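Local coordinates for protein aftrax (Archaeoglobus fulgidus, PDB 3ZC0) that forms an octameric, magnesium-dependent archaeal C3PO of the translin/TRAX family that recognises and cleaves duplex RNA, at residues 119-130 / 176-187. The protein carries 1 engineered substitution. Residues are numbered along the deposited sequence; the frame is centred on the assembly and turned at random.
Sequences VGELRRYALTKL and GIERTKSDYIAA. With MG (magnesium ion), chain U.
R123 reaches from helix 108-132 as a charged knob into a hole on helix 166-187 made by G176, R179, T180 and D183, between two nearly parallel helices (9° apart) of the all-helical translin fold. Its length suits the job: with CG anti to the backbone N (chi1 160°) and the chain extended to NE, the guanidinium is carried past T180 to D183. NH1 and NH2 both grip D183 OD2 end-on, at 2.8 and 3.2 Å, with guanidinium and carboxylate nearly coplanar. D183 OD1 meets R179 of the third subunit, so one carboxylate ties the helix pair to the assembly. The aliphatic CG and CD of R179 cover one guanidinium face, while its own NH2 pairs with a phosphate of the bound RNA. R123 CD also lies 3.7 Å from G176 O. Farther along, the packing turns apolar, with L130 CD2 against Y184 CA at 3.7 Å and L130 CG near A187 CB. On another side of helix 108-132, E121 OE2 binds magnesium together with E86. T180 suits its spot because a hydroxyl can accept and donate at once: its methyl CG2 packs on A126 CB (4.0 Å), while OG1 accepts from R123 NH1 at 3.0 Å and donates to G176 O.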
ATOM      1  N   VAL E 119     -14.104 -23.067  -7.455  1.00 29.79           N
ATOM      2  CA  VAL E 119     -14.652 -23.367  -6.115  1.00 33.47           C
ATOM      3  C   VAL E 119     -15.734 -22.393  -5.584  1.00 38.89           C
ATOM      4  O   VAL E 119     -16.773 -22.825  -5.064  1.00 31.09           O
ATOM      5  CB  VAL E 119     -13.560 -23.510  -5.058  1.00 30.02           C
ATOM      6  CG1 VAL E 119     -14.180 -23.943  -3.717  1.00 19.23           C
ATOM      7  CG2 VAL E 119     -12.548 -24.533  -5.520  1.00 35.55           C
ATOM      8  N   GLY E 120     -15.497 -21.090  -5.728  1.00 41.51           N
ATOM      9  CA  GLY E 120     -16.443 -20.077  -5.275  1.00 25.78           C
ATOM     10  C   GLY E 120     -17.733 -20.049  -6.061  1.00 30.00           C
ATOM     11  O   GLY E 120     -18.809 -19.804  -5.482  1.00 32.73           O
ATOM     12  N   GLU E 121     -17.635 -20.295  -7.374  1.00 33.23           N
ATOM     13  CA  GLU E 121     -18.836 -20.312  -8.206  1.00 38.12           C
ATOM     14  C   GLU E 121     -19.652 -21.524  -7.781  1.00 44.70           C
ATOM     15  O   GLU E 121     -20.891 -21.480  -7.702  1.00 37.19           O
ATOM     16  CB  GLU E 121     -18.493 -20.385  -9.695  1.00 31.63           C
ATOM     17  CG  GLU E 121     -17.557 -19.300 -10.188  1.00 37.24           C
ATOM     18  CD  GLU E 121     -18.129 -17.896 -10.051  1.00 47.29           C
ATOM     19  OE1 GLU E 121     -19.347 -17.765  -9.785  1.00 48.16           O
ATOM     20  OE2 GLU E 121     -17.354 -16.917 -10.199  1.00 49.40           O
ATOM     21  N   LEU E 122     -18.939 -22.606  -7.486  1.00 34.36           N
ATOM     22  CA  LEU E 122     -19.584 -23.788  -6.962  1.00 32.46           C
ATOM     23  C   LEU E 122     -20.314 -23.443  -5.665  1.00 41.48           C
ATOM     24  O   LEU E 122     -21.460 -23.857  -5.470  1.00 40.80           O
ATOM     25  CB  LEU E 122     -18.577 -24.922  -6.771  1.00 38.17           C
ATOM     26  CG  LEU E 122     -18.169 -25.576  -8.096  1.00 45.59           C
ATOM     27  CD1 LEU E 122     -17.117 -26.641  -7.897  1.00 42.91           C
ATOM     28  CD2 LEU E 122     -19.391 -26.166  -8.770  1.00 28.53           C
ATOM     29  N   ARG E 123     -19.674 -22.673  -4.790  1.00 42.29           N
ATOM     30  CA  ARG E 123     -20.364 -22.244  -3.574  1.00 42.73           C
ATOM     31  C   ARG E 123     -21.690 -21.555  -3.903  1.00 38.45           C
ATOM     32  O   ARG E 123     -22.739 -21.999  -3.409  1.00 48.72           O
ATOM     33  CB  ARG E 123     -19.509 -21.356  -2.667  1.00 37.00           C
ATOM     34  CG  ARG E 123     -20.369 -20.546  -1.710  1.00 36.25           C
ATOM     35  CD  ARG E 123     -19.620 -20.016  -0.510  1.00 42.95           C
ATOM     36  NE  ARG E 123     -20.448 -19.119   0.307  1.00 56.60           N
ATOM     37  CZ  ARG E 123     -21.451 -19.510   1.102  1.00 62.27           C
ATOM     38  NH1 ARG E 123     -21.795 -20.790   1.185  1.00 60.02           N
ATOM     39  NH2 ARG E 123     -22.125 -18.614   1.818  1.00 76.42           N
ATOM     40  N   ARG E 124     -21.667 -20.507  -4.735  1.00 26.05           N
ATOM     41  CA  ARG E 124     -22.950 -19.866  -5.113  1.00 35.47           C
ATOM     42  C   ARG E 124     -23.979 -20.882  -5.577  1.00 42.47           C
ATOM     43  O   ARG E 124     -25.074 -20.934  -5.037  1.00 49.71           O
ATOM     44  CB  ARG E 124     -22.812 -18.813  -6.209  1.00 30.22           C
ATOM     45  CG  ARG E 124     -21.817 -17.740  -5.903  1.00 36.46           C
ATOM     46  CD  ARG E 124     -21.951 -16.609  -6.886  1.00 50.28           C
ATOM     47  NE  ARG E 124     -21.194 -15.450  -6.435  1.00 46.94           N
ATOM     48  CZ  ARG E 124     -19.958 -15.170  -6.823  1.00 43.42           C
ATOM     49  NH1 ARG E 124     -19.328 -15.965  -7.685  1.00 54.21           N
ATOM     50  NH2 ARG E 124     -19.359 -14.089  -6.348  1.00 37.22           N
ATOM     51  N   TYR E 125     -23.601 -21.700  -6.555  1.00 36.63           N
ATOM     52  CA  TYR E 125     -24.492 -22.717  -7.097  1.00 38.62           C
ATOM     53  C   TYR E 125     -25.089 -23.661  -6.045  1.00 38.98           C
ATOM     54  O   TYR E 125     -26.297 -23.897  -6.051  1.00 35.46           O
ATOM     55  CB  TYR E 125     -23.764 -23.521  -8.163  1.00 45.91           C
ATOM     56  CG  TYR E 125     -24.654 -24.370  -9.037  1.00 44.69           C
ATOM     57  CD1 TYR E 125     -25.399 -23.807 -10.068  1.00 47.06           C
ATOM     58  CD2 TYR E 125     -24.737 -25.741  -8.841  1.00 37.83           C
ATOM     59  CE1 TYR E 125     -26.207 -24.591 -10.877  1.00 49.53           C
ATOM     60  CE2 TYR E 125     -25.532 -26.527  -9.645  1.00 50.15           C
ATOM     61  CZ  TYR E 125     -26.264 -25.949 -10.660  1.00 51.12           C
ATOM     62  OH  TYR E 125     -27.044 -26.749 -11.458  1.00 65.47           O
ATOM     63  N   ALA E 126     -24.254 -24.193  -5.149  1.00 34.90           N
ATOM     64  CA  ALA E 126     -24.722 -25.072  -4.061  1.00 45.21           C
ATOM     65  C   ALA E 126     -25.704 -24.374  -3.111  1.00 45.56           C
ATOM     66  O   ALA E 126     -26.674 -24.965  -2.619  1.00 37.39           O
ATOM     67  CB  ALA E 126     -23.545 -25.585  -3.273  1.00 30.16           C
ATOM     68  N   LEU E 127     -25.422 -23.110  -2.839  1.00 35.31           N
ATOM     69  CA  LEU E 127     -26.317 -22.284  -2.046  1.00 37.41           C
ATOM     70  C   LEU E 127     -27.679 -22.126  -2.712  1.00 45.94           C
ATOM     71  O   LEU E 127     -28.716 -22.245  -2.061  1.00 56.14           O
ATOM     72  CB  LEU E 127     -25.704 -20.905  -1.876  1.00 47.85           C
ATOM     73  CG  LEU E 127     -26.144 -20.176  -0.637  1.00 34.30           C
ATOM     74  CD1 LEU E 127     -25.826 -21.077   0.532  1.00 47.40           C
ATOM     75  CD2 LEU E 127     -25.368 -18.907  -0.569  1.00 52.63           C
ATOM     76  N   THR E 128     -27.685 -21.831  -4.009  1.00 47.06           N
ATOM     77  CA  THR E 128     -28.961 -21.691  -4.711  1.00 51.67           C
ATOM     78  C   THR E 128     -29.712 -23.030  -4.919  1.00 44.18           C
ATOM     79  O   THR E 128     -30.941 -23.055  -4.983  1.00 45.68           O
ATOM     80  CB  THR E 128     -28.873 -20.847  -6.029  1.00 34.48           C
ATOM     81  OG1 THR E 128     -29.746 -21.423  -7.000  1.00 48.56           O
ATOM     82  CG2 THR E 128     -27.487 -20.815  -6.599  1.00 35.90           C
ATOM     83  N   LYS E 129     -28.971 -24.133  -5.007  1.00 46.32           N
ATOM     84  CA  LYS E 129     -29.574 -25.463  -4.956  1.00 51.78           C
ATOM     85  C   LYS E 129     -30.283 -25.645  -3.611  1.00 59.27           C
ATOM     86  O   LYS E 129     -31.468 -25.993  -3.561  1.00 53.77           O
ATOM     87  CB  LYS E 129     -28.515 -26.562  -5.136  1.00 51.80           C
ATOM     88  CG  LYS E 129     -28.131 -26.843  -6.580  1.00 48.58           C
ATOM     89  CD  LYS E 129     -29.354 -26.829  -7.489  1.00 64.95           C
ATOM     90  CE  LYS E 129     -28.959 -26.968  -8.956  1.00 62.94           C
ATOM     91  NZ  LYS E 129     -30.025 -26.486  -9.893  1.00 58.32           N
ATOM     92  N   LEU E 130     -29.541 -25.416  -2.527  1.00 56.22           N
ATOM     93  CA  LEU E 130     -30.084 -25.446  -1.170  1.00 46.57           C
ATOM     94  C   LEU E 130     -31.386 -24.663  -1.088  1.00 41.40           C
ATOM     95  O   LEU E 130     -32.386 -25.181  -0.605  1.00 55.08           O
ATOM     96  CB  LEU E 130     -29.067 -24.862  -0.193  1.00 35.82           C
ATOM     97  CG  LEU E 130     -28.566 -25.780   0.909  1.00 52.54           C
ATOM     98  CD1 LEU E 130     -28.611 -27.239   0.469  1.00 45.25           C
ATOM     99  CD2 LEU E 130     -27.154 -25.367   1.293  1.00 57.48           C
ATOM    100  N   GLY E 176     -14.829 -20.677   1.692  1.00 36.65           N
ATOM    101  CA  GLY E 176     -16.059 -20.962   0.988  1.00 42.68           C
ATOM    102  C   GLY E 176     -16.627 -22.332   1.311  1.00 39.38           C
ATOM    103  O   GLY E 176     -17.796 -22.442   1.646  1.00 38.64           O
ATOM    104  N   ILE E 177     -15.806 -23.371   1.210  1.00 38.55           N
ATOM    105  CA  ILE E 177     -16.251 -24.728   1.503  1.00 44.06           C
ATOM    106  C   ILE E 177     -16.868 -24.779   2.900  1.00 46.87           C
ATOM    107  O   ILE E 177     -17.971 -25.282   3.080  1.00 42.69           O
ATOM    108  CB  ILE E 177     -15.092 -25.747   1.411  1.00 35.08           C
ATOM    109  CG1 ILE E 177     -14.507 -25.775   0.014  1.00 42.94           C
ATOM    110  CG2 ILE E 177     -15.559 -27.135   1.760  1.00 30.35           C
ATOM    111  CD1 ILE E 177     -13.085 -26.298  -0.005  1.00 59.32           C
ATOM    112  N   GLU E 178     -16.169 -24.237   3.889  1.00 43.76           N
ATOM    113  CA  GLU E 178     -16.688 -24.318   5.241  1.00 36.54           C
ATOM    114  C   GLU E 178     -18.003 -23.583   5.359  1.00 36.29           C
ATOM    115  O   GLU E 178     -18.949 -24.081   5.959  1.00 42.63           O
ATOM    116  CB  GLU E 178     -15.710 -23.737   6.223  1.00 22.40           C
ATOM    117  CG  GLU E 178     -15.194 -24.744   7.160  1.00 44.24           C
ATOM    118  CD  GLU E 178     -14.215 -25.676   6.490  1.00 56.12           C
ATOM    119  OE1 GLU E 178     -13.138 -25.182   6.088  1.00 41.30           O
ATOM    120  OE2 GLU E 178     -14.522 -26.894   6.372  1.00 58.19           O
ATOM    121  N   ARG E 179     -18.057 -22.395   4.776  1.00 32.51           N
ATOM    122  CA  ARG E 179     -19.261 -21.590   4.850  1.00 51.79           C
ATOM    123  C   ARG E 179     -20.404 -22.427   4.268  1.00 46.01           C
ATOM    124  O   ARG E 179     -21.462 -22.570   4.879  1.00 49.12           O
ATOM    125  CB  ARG E 179     -19.065 -20.247   4.120  1.00 48.14           C
ATOM    126  CG  ARG E 179     -20.023 -19.124   4.546  1.00 75.76           C
ATOM    127  CD  ARG E 179     -19.614 -17.746   3.976  1.00 84.16           C
ATOM    128  NE  ARG E 179     -18.324 -17.266   4.478  1.00 76.01           N
ATOM    129  CZ  ARG E 179     -17.215 -17.155   3.743  1.00 92.32           C
ATOM    130  NH1 ARG E 179     -17.221 -17.490   2.454  1.00 95.30           N
ATOM    131  NH2 ARG E 179     -16.090 -16.704   4.296  1.00 60.19           N
ATOM    132  N   THR E 180     -20.152 -23.038   3.120  1.00 39.08           N
ATOM    133  CA  THR E 180     -21.159 -23.844   2.461  1.00 43.38           C
ATOM    134  C   THR E 180     -21.600 -25.004   3.361  1.00 44.52           C
ATOM    135  O   THR E 180     -22.791 -25.283   3.474  1.00 39.22           O
ATOM    136  CB  THR E 180     -20.682 -24.315   1.060  1.00 43.43           C
ATOM    137  OG1 THR E 180     -20.260 -23.172   0.303  1.00 39.94           O
ATOM    138  CG2 THR E 180     -21.809 -25.012   0.294  1.00 35.01           C
ATOM    139  N   LYS E 181     -20.646 -25.643   4.035  1.00 52.05           N
ATOM    140  CA  LYS E 181     -20.973 -26.744   4.932  1.00 49.43           C
ATOM    141  C   LYS E 181     -21.927 -26.239   5.996  1.00 48.67           C
ATOM    142  O   LYS E 181     -22.974 -26.851   6.237  1.00 41.65           O
ATOM    143  CB  LYS E 181     -19.711 -27.347   5.557  1.00 32.56           C
ATOM    144  CG  LYS E 181     -18.989 -28.348   4.658  1.00 33.41           C
ATOM    145  CD  LYS E 181     -17.737 -28.843   5.333  1.00 62.68           C
ATOM    146  CE  LYS E 181     -17.215 -30.118   4.704  1.00 47.55           C
ATOM    147  NZ  LYS E 181     -16.159 -30.715   5.580  1.00 65.56           N
ATOM    148  N   SER E 182     -21.572 -25.106   6.602  1.00 45.52           N
ATOM    149  CA  SER E 182     -22.408 -24.474   7.617  1.00 45.28           C
ATOM    150  C   SER E 182     -23.841 -24.220   7.118  1.00 47.51           C
ATOM    151  O   SER E 182     -24.807 -24.494   7.833  1.00 52.88           O
ATOM    152  CB  SER E 182     -21.767 -23.176   8.104  1.00 43.53           C
ATOM    153  OG  SER E 182     -22.718 -22.361   8.772  1.00 44.76           O
ATOM    154  N   ASP E 183     -23.965 -23.719   5.890  1.00 44.26           N
ATOM    155  CA  ASP E 183     -25.267 -23.461   5.282  1.00 47.95           C
ATOM    156  C   ASP E 183     -26.045 -24.754   5.079  1.00 50.16           C
ATOM    157  O   ASP E 183     -27.248 -24.842   5.368  1.00 54.41           O
ATOM    158  CB  ASP E 183     -25.094 -22.780   3.924  1.00 48.04           C
ATOM    159  CG  ASP E 183     -24.578 -21.365   4.042  1.00 49.81           C
ATOM    160  OD1 ASP E 183     -24.961 -20.674   5.011  1.00 59.70           O
ATOM    161  OD2 ASP E 183     -23.788 -20.944   3.169  1.00 50.54           O
ATOM    162  N   TYR E 184     -25.346 -25.754   4.567  1.00 50.13           N
ATOM    163  CA  TYR E 184     -25.927 -27.057   4.330  1.00 51.24           C
ATOM    164  C   TYR E 184     -26.461 -27.637   5.630  1.00 48.80           C
ATOM    165  O   TYR E 184     -27.541 -28.217   5.651  1.00 36.80           O
ATOM    166  CB  TYR E 184     -24.878 -27.983   3.731  1.00 44.68           C
ATOM    167  CG  TYR E 184     -25.346 -29.400   3.572  1.00 48.55           C
ATOM    168  CD1 TYR E 184     -26.114 -29.777   2.474  1.00 50.29           C
ATOM    169  CD2 TYR E 184     -25.015 -30.366   4.520  1.00 36.25           C
ATOM    170  CE1 TYR E 184     -26.551 -31.084   2.324  1.00 49.23           C
ATOM    171  CE2 TYR E 184     -25.444 -31.669   4.386  1.00 45.85           C
ATOM    172  CZ  TYR E 184     -26.213 -32.030   3.288  1.00 56.13           C
ATOM    173  OH  TYR E 184     -26.628 -33.344   3.163  1.00 45.81           O
ATOM    174  N   ILE E 185     -25.694 -27.470   6.705  1.00 48.14           N
ATOM    175  CA  ILE E 185     -26.080 -27.951   8.020  1.00 45.28           C
ATOM    176  C   ILE E 185     -27.338 -27.212   8.445  1.00 56.44           C
ATOM    177  O   ILE E 185     -28.311 -27.836   8.861  1.00 67.52           O
ATOM    178  CB  ILE E 185     -24.961 -27.737   9.063  1.00 46.91           C
ATOM    179  CG1 ILE E 185     -23.781 -28.652   8.773  1.00 44.87           C
ATOM    180  CG2 ILE E 185     -25.465 -28.009  10.462  1.00 48.37           C
ATOM    181  CD1 ILE E 185     -22.765 -28.697   9.884  1.00 50.89           C
ATOM    182  N   ALA E 186     -27.324 -25.885   8.308  1.00 56.77           N
ATOM    183  CA  ALA E 186     -28.472 -25.055   8.668  1.00 43.37           C
ATOM    184  C   ALA E 186     -29.735 -25.480   7.921  1.00 56.43           C
ATOM    185  O   ALA E 186     -30.845 -25.247   8.385  1.00 79.27           O
ATOM    186  CB  ALA E 186     -28.177 -23.593   8.410  1.00 36.05           C
ATOM    187  N   ALA E 187     -29.570 -26.105   6.764  1.00 56.93           N
ATOM    188  CA  ALA E 187     -30.731 -26.501   5.976  1.00 52.97           C
ATOM    189  C   ALA E 187     -31.294 -27.839   6.418  1.00 59.55           C
ATOM    190  O   ALA E 187     -32.430 -28.182   6.086  1.00 66.59           O
ATOM    191  CB  ALA E 187     -30.387 -26.532   4.485  1.00 47.71           C
TER
HETATM  192 MG    MG U 197     -15.519 -15.980 -10.392  1.00 45.95          MG
HETATM  193  O   HOH W   1     -15.256 -17.089  -8.679  1.00 47.42           O